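Local coordinates for protein extracellular ligand-binding receptor (Sphaerobacter thermophilus, PDB 4ZPJ) that probably serves as the substrate-binding receptor of an ABC transporter, a member of the leucine-binding protein family that binds zinc ions in the crystal, at residues L96-D100 with K111-L115; L123-L129 with P146-A152. All blocks are in the same frame, centred on the assembly; numbering follows the deposited sequence.

Contact 1: residues L96-D100 with K111-L115; sequences LIIED and KTRQL. With ZN (zinc ion), chain H.
I97 opens the contact by sending its CG2 branch, which lies anti to the backbone N, to L115 CD2 on the helix, 3.6 Å away; the two side chains run alongside each other, head to tail. At I98 the side chain turns from the helix, but the carbonyl O accepts a hydrogen bond from a water that also binds the zinc ion. E99 is the residue most engaged in the contact. Its CG packs on the same L115 CD2 at 3.6 Å, so that methyl touches both I97 and E99. Beyond CG the chain bends (chi2 -63°) and lifts the carboxylate clear of this apolar strip, and both of its oxygens bind the zinc ion, OE1 at 2.6 Å and OE2 at 2.3 Å. K111 NZ comes in nearly along the C-O axis of E99 OE1, and the two form a salt bridge at 2.6 Å. Q114, extended beyond CG, brings NE2 to E99 OE2 at 2.6 Å, but the bond is weak because the N-H points poorly at the oxygen (130°); the amide and carboxylate planes stand 79° apart. Q114 NE2 also bonds weakly with D119. D100 takes part through its backbone: its O accepts a longer bond from K111 NZ, 3.2 Å, and another from Q107, while its carboxylate turns to A102, L63 and S64. The chemistry is that of a bidentate carboxylate flanked by cations. Zinc and the K111 ammonium would both be expected to hold E99 ionised, and with oxygens gripped by metal, lysine and, weakly, amide, the carboxylate probably has little freedom to rotate.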
loop_
_atom_site.group_PDB
_atom_site.type_symbol
_atom_site.label_atom_id
_atom_site.label_comp_id
_atom_site.label_asym_id
_atom_site.label_seq_id
_atom_site.Cartn_x
_atom_site.Cartn_y
_atom_site.Cartn_z
ATOM N N LEU A 96 15.045 -17.761 -0.811
ATOM C CA LEU A 96 14.996 -16.356 -0.507
ATOM C C LEU A 96 16.261 -15.860 0.150
ATOM O O LEU A 96 16.670 -16.392 1.142
ATOM C CB LEU A 96 13.885 -16.137 0.478
ATOM C CG LEU A 96 12.517 -16.435 -0.045
ATOM C CD1 LEU A 96 11.542 -16.022 1.044
ATOM C CD2 LEU A 96 12.256 -15.712 -1.339
ATOM N N ILE A 97 16.869 -14.841 -0.419
ATOM C CA ILE A 97 18.005 -14.171 0.169
ATOM C C ILE A 97 17.502 -12.788 0.612
ATOM O O ILE A 97 17.111 -11.961 -0.227
ATOM C CB ILE A 97 19.205 -14.056 -0.799
ATOM C CG1 ILE A 97 19.833 -15.433 -1.078
ATOM C CG2 ILE A 97 20.329 -13.233 -0.147
ATOM C CD1 ILE A 97 19.255 -16.133 -2.261
ATOM N N ILE A 98 17.459 -12.577 1.923
ATOM C CA ILE A 98 16.836 -11.412 2.506
ATOM C C ILE A 98 17.911 -10.444 2.979
ATOM O O ILE A 98 18.773 -10.812 3.795
ATOM C CB ILE A 98 15.920 -11.736 3.715
ATOM C CG1 ILE A 98 14.558 -12.316 3.319
ATOM C CG2 ILE A 98 15.590 -10.465 4.510
ATOM C CD1 ILE A 98 14.584 -13.653 2.642
ATOM N N GLU A 99 17.833 -9.200 2.498
ATOM C CA GLU A 99 18.684 -8.122 2.980
ATOM C C GLU A 99 17.910 -6.946 3.550
ATOM O O GLU A 99 16.939 -6.424 2.934
ATOM C CB GLU A 99 19.581 -7.665 1.849
ATOM C CG GLU A 99 20.599 -8.726 1.448
ATOM C CD GLU A 99 21.552 -9.045 2.553
ATOM O OE1 GLU A 99 21.679 -8.186 3.468
ATOM O OE2 GLU A 99 22.195 -10.132 2.518
ATOM N N ASP A 100 18.345 -6.531 4.731
ATOM C CA ASP A 100 17.784 -5.347 5.422
ATOM C C ASP A 100 18.473 -4.064 4.918
ATOM O O ASP A 100 19.727 -3.940 4.989
ATOM C CB ASP A 100 18.043 -5.488 6.931
ATOM C CG ASP A 100 17.543 -4.300 7.755
ATOM O OD1 ASP A 100 16.825 -3.401 7.228
ATOM O OD2 ASP A 100 17.886 -4.303 8.979
ATOM N N LYS A 111 23.158 -3.075 -0.400
ATOM C CA LYS A 111 22.434 -4.340 -0.365
ATOM C C LYS A 111 22.004 -4.820 -1.746
ATOM O O LYS A 111 22.112 -6.002 -2.035
ATOM C CB LYS A 111 21.244 -4.256 0.605
ATOM C CG LYS A 111 21.677 -4.176 2.085
ATOM C CD LYS A 111 22.874 -5.078 2.409
ATOM C CE LYS A 111 23.177 -5.137 3.897
ATOM N NZ LYS A 111 22.162 -5.930 4.601
ATOM N N THR A 112 21.529 -3.902 -2.582
ATOM C CA THR A 112 21.006 -4.259 -3.878
ATOM C C THR A 112 22.168 -4.701 -4.723
ATOM O O THR A 112 22.073 -5.733 -5.376
ATOM C CB THR A 112 20.238 -3.083 -4.535
ATOM O OG1 THR A 112 19.067 -2.779 -3.771
ATOM C CG2 THR A 112 19.794 -3.419 -5.924
ATOM N N ARG A 113 23.295 -3.974 -4.667
ATOM C CA ARG A 113 24.451 -4.395 -5.451
ATOM C C ARG A 113 24.914 -5.790 -5.079
ATOM O O ARG A 113 25.240 -6.570 -5.946
ATOM C CB ARG A 113 25.625 -3.427 -5.336
ATOM C CG ARG A 113 25.456 -2.225 -6.252
ATOM C CD ARG A 113 26.788 -1.574 -6.647
ATOM N NE ARG A 113 26.661 -0.937 -7.976
ATOM C CZ ARG A 113 26.255 0.324 -8.209
ATOM N NH1 ARG A 113 25.953 1.159 -7.216
ATOM N NH2 ARG A 113 26.175 0.767 -9.456
ATOM N N GLN A 114 24.924 -6.093 -3.792
ATOM C CA GLN A 114 25.276 -7.430 -3.311
ATOM C C GLN A 114 24.344 -8.568 -3.829
ATOM O O GLN A 114 24.808 -9.594 -4.278
ATOM C CB GLN A 114 25.337 -7.396 -1.780
ATOM C CG GLN A 114 25.304 -8.741 -1.096
ATOM C CD GLN A 114 24.905 -8.643 0.368
ATOM O OE1 GLN A 114 25.350 -7.736 1.105
ATOM N NE2 GLN A 114 24.075 -9.595 0.808
ATOM N N LEU A 115 23.037 -8.365 -3.793
ATOM C CA LEU A 115 22.102 -9.407 -4.207
ATOM C C LEU A 115 22.271 -9.700 -5.688
ATOM O O LEU A 115 22.209 -10.846 -6.096
ATOM C CB LEU A 115 20.659 -8.973 -3.976
ATOM C CG LEU A 115 20.164 -8.749 -2.562
ATOM C CD1 LEU A 115 18.837 -7.972 -2.638
ATOM C CD2 LEU A 115 19.989 -10.077 -1.839
HETATM ZN ZN ZN H . 23.279 -9.893 4.538
HETATM O O HOH W 1 21.576 -11.526 4.842
HETATM O O HOH W 2 24.239 -8.716 4.075
#

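Contact 2: residues L123-L129 with P146-A152; sequences LIAGITL and PTIVTNA
I127 CD1 lies across V149 CG2, at 4.0 Å, and T147 CG2, at 4.1 Å, while its CG2 meets A152 CB. On the other face of the sheet A125 CB lies beside I148 CB, and L123 CD2 reaches I148 CG1. Between these apolar layers the parallel backbones are stitched in alternation: I124 N binds P146 O, I148 N binds I124 O at 2.7 Å, G126 N binds I148 O and T150 N binds G126 O. G126 has a backbone shape (phi 124°) at which a CB would jam against the carbonyl O of A125. Past the strands the pairing persists, A152 N donating to I127 O at 3.0 Å. At the polar edge N151, with CG anti to its own N (chi1 -169°), lays its amide flat toward T128 O: ND2 donates at 2.8 Å onto a lone pair in the carbonyl plane. With an alanine in place of N151, T128 O would probably lose this amide donor, and N70 its weak bond to N151 OD1. Helix 130-142 lies against the face of I124, I127 and T147, helix 362-371 packs on P146 and I148, and strand 55-61 flanks strand 123-126 in the sheet.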
loop_
_atom_site.group_PDB
_atom_site.type_symbol
_atom_site.label_atom_id
_atom_site.label_comp_id
_atom_site.label_asym_id
_atom_site.label_seq_id
_atom_site.Cartn_x
_atom_site.Cartn_y
_atom_site.Cartn_z
ATOM N N LEU A 123 15.677 -12.431 -9.467
ATOM C CA LEU A 123 14.535 -11.585 -9.247
ATOM C C LEU A 123 14.683 -10.879 -7.890
ATOM O O LEU A 123 15.172 -11.480 -6.943
ATOM C CB LEU A 123 13.261 -12.462 -9.278
ATOM C CG LEU A 123 11.971 -11.671 -9.061
ATOM C CD1 LEU A 123 10.778 -12.225 -9.830
ATOM C CD2 LEU A 123 11.645 -11.609 -7.581
ATOM N N ILE A 124 14.213 -9.640 -7.773
ATOM C CA ILE A 124 14.202 -8.925 -6.496
ATOM C C ILE A 124 12.805 -8.487 -6.147
ATOM O O ILE A 124 12.100 -7.965 -6.999
ATOM C CB ILE A 124 15.160 -7.727 -6.526
ATOM C CG1 ILE A 124 16.602 -8.205 -6.223
ATOM C CG2 ILE A 124 14.835 -6.671 -5.477
ATOM C CD1 ILE A 124 17.614 -7.119 -6.425
ATOM N N ALA A 125 12.404 -8.692 -4.893
ATOM C CA ALA A 125 11.099 -8.251 -4.391
ATOM C C ALA A 125 11.341 -7.335 -3.215
ATOM O O ALA A 125 12.347 -7.467 -2.516
ATOM C CB ALA A 125 10.241 -9.440 -3.957
ATOM N N GLY A 126 10.424 -6.407 -2.999
ATOM C CA GLY A 126 10.467 -5.595 -1.803
ATOM C C GLY A 126 10.501 -4.106 -2.094
ATOM O O GLY A 126 9.631 -3.583 -2.866
ATOM N N ILE A 127 11.468 -3.440 -1.434
ATOM C CA ILE A 127 11.692 -2.011 -1.451
ATOM C C ILE A 127 10.668 -1.225 -0.649
ATOM O O ILE A 127 9.519 -0.925 -1.105
ATOM C CB ILE A 127 11.786 -1.444 -2.847
ATOM C CG1 ILE A 127 12.730 -2.315 -3.701
ATOM C CG2 ILE A 127 12.232 0.011 -2.721
ATOM C CD1 ILE A 127 12.983 -1.751 -5.085
ATOM N N THR A 128 11.074 -0.895 0.566
ATOM C CA THR A 128 10.157 -0.346 1.514
ATOM C C THR A 128 9.964 1.155 1.308
ATOM O O THR A 128 8.853 1.581 1.235
ATOM C CB THR A 128 10.622 -0.670 2.953
ATOM O OG1 THR A 128 10.748 -2.085 3.056
ATOM C CG2 THR A 128 9.619 -0.163 4.020
ATOM N N LEU A 129 11.033 1.938 1.218
ATOM C CA LEU A 129 10.898 3.418 1.194
ATOM C C LEU A 129 11.082 4.004 -0.204
ATOM O O LEU A 129 11.911 3.511 -0.999
ATOM C CB LEU A 129 11.891 4.069 2.146
ATOM C CG LEU A 129 11.720 3.658 3.626
ATOM C CD1 LEU A 129 12.744 4.353 4.503
ATOM C CD2 LEU A 129 10.303 3.914 4.149
ATOM N N PRO A 146 14.600 -8.150 -12.962
ATOM C CA PRO A 146 13.180 -8.091 -12.691
ATOM C C PRO A 146 12.928 -7.818 -11.238
ATOM O O PRO A 146 13.565 -8.415 -10.360
ATOM C CB PRO A 146 12.675 -9.496 -13.106
ATOM C CG PRO A 146 13.726 -9.978 -14.060
ATOM C CD PRO A 146 14.998 -9.485 -13.424
ATOM N N THR A 147 12.060 -6.867 -10.973
ATOM C CA THR A 147 11.920 -6.304 -9.628
ATOM C C THR A 147 10.444 -6.161 -9.308
ATOM O O THR A 147 9.698 -5.641 -10.127
ATOM C CB THR A 147 12.594 -4.933 -9.578
ATOM O OG1 THR A 147 13.983 -5.069 -9.891
ATOM C CG2 THR A 147 12.428 -4.348 -8.223
ATOM N N ILE A 148 10.026 -6.651 -8.149
ATOM C CA ILE A 148 8.631 -6.569 -7.720
ATOM C C ILE A 148 8.580 -5.651 -6.480
ATOM O O ILE A 148 8.998 -6.055 -5.388
ATOM C CB ILE A 148 8.058 -7.931 -7.250
ATOM C CG1 ILE A 148 8.354 -9.079 -8.191
ATOM C CG2 ILE A 148 6.567 -7.863 -7.052
ATOM C CD1 ILE A 148 7.670 -9.065 -9.469
ATOM N N VAL A 149 8.077 -4.438 -6.646
ATOM C CA VAL A 149 7.970 -3.510 -5.537
ATOM C C VAL A 149 6.742 -3.764 -4.694
ATOM O O VAL A 149 5.609 -3.720 -5.194
ATOM C CB VAL A 149 7.947 -2.085 -6.037
ATOM C CG1 VAL A 149 7.763 -1.121 -4.873
ATOM C CG2 VAL A 149 9.277 -1.820 -6.716
ATOM N N THR A 150 6.967 -4.041 -3.402
ATOM C CA THR A 150 5.860 -4.421 -2.527
ATOM C C THR A 150 5.382 -3.277 -1.634
ATOM O O THR A 150 4.359 -3.410 -0.943
ATOM C CB THR A 150 6.241 -5.647 -1.674
ATOM O OG1 THR A 150 7.451 -5.378 -0.941
ATOM C CG2 THR A 150 6.515 -6.849 -2.578
ATOM N N ASN A 151 6.086 -2.147 -1.623
ATOM C CA ASN A 151 5.607 -1.041 -0.788
ATOM C C ASN A 151 5.818 0.299 -1.407
ATOM O O ASN A 151 4.871 0.855 -1.883
ATOM C CB ASN A 151 6.181 -1.100 0.630
ATOM C CG ASN A 151 5.496 -0.127 1.562
ATOM O OD1 ASN A 151 4.274 -0.259 1.871
ATOM N ND2 ASN A 151 6.204 0.908 1.904
ATOM N N ALA A 152 7.045 0.812 -1.418
ATOM C CA ALA A 152 7.393 2.131 -1.953
ATOM C C ALA A 152 6.393 2.693 -2.983
ATOM O O ALA A 152 6.350 2.238 -4.118
ATOM C CB ALA A 152 8.775 2.076 -2.572
#

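In the fold
Contact 1 closes before contact 2 opens, helix 105-117 being followed, after a short linker, by strand 123-126. Their centres are 11 Å apart, and they meet where L115 CD1 packs on I124 CD1 at 4.1 Å. Both reach the same mixed sheet, contact 1 through strand 92-100 and contact 2 through its two strands, with strand 55-61 between. Contact 1 sets a crossover helix against its preceding strand, whereas contact 2 pairs the two strands that helix 130-142 connects. The centre of contact 2 is about 12 Å from the chain centre, that of contact 1 about 22 Å. Loops 127-129 and 150-152, following the C-terminal ends of parallel strands, probably face the interlobe cleft, as in relatives.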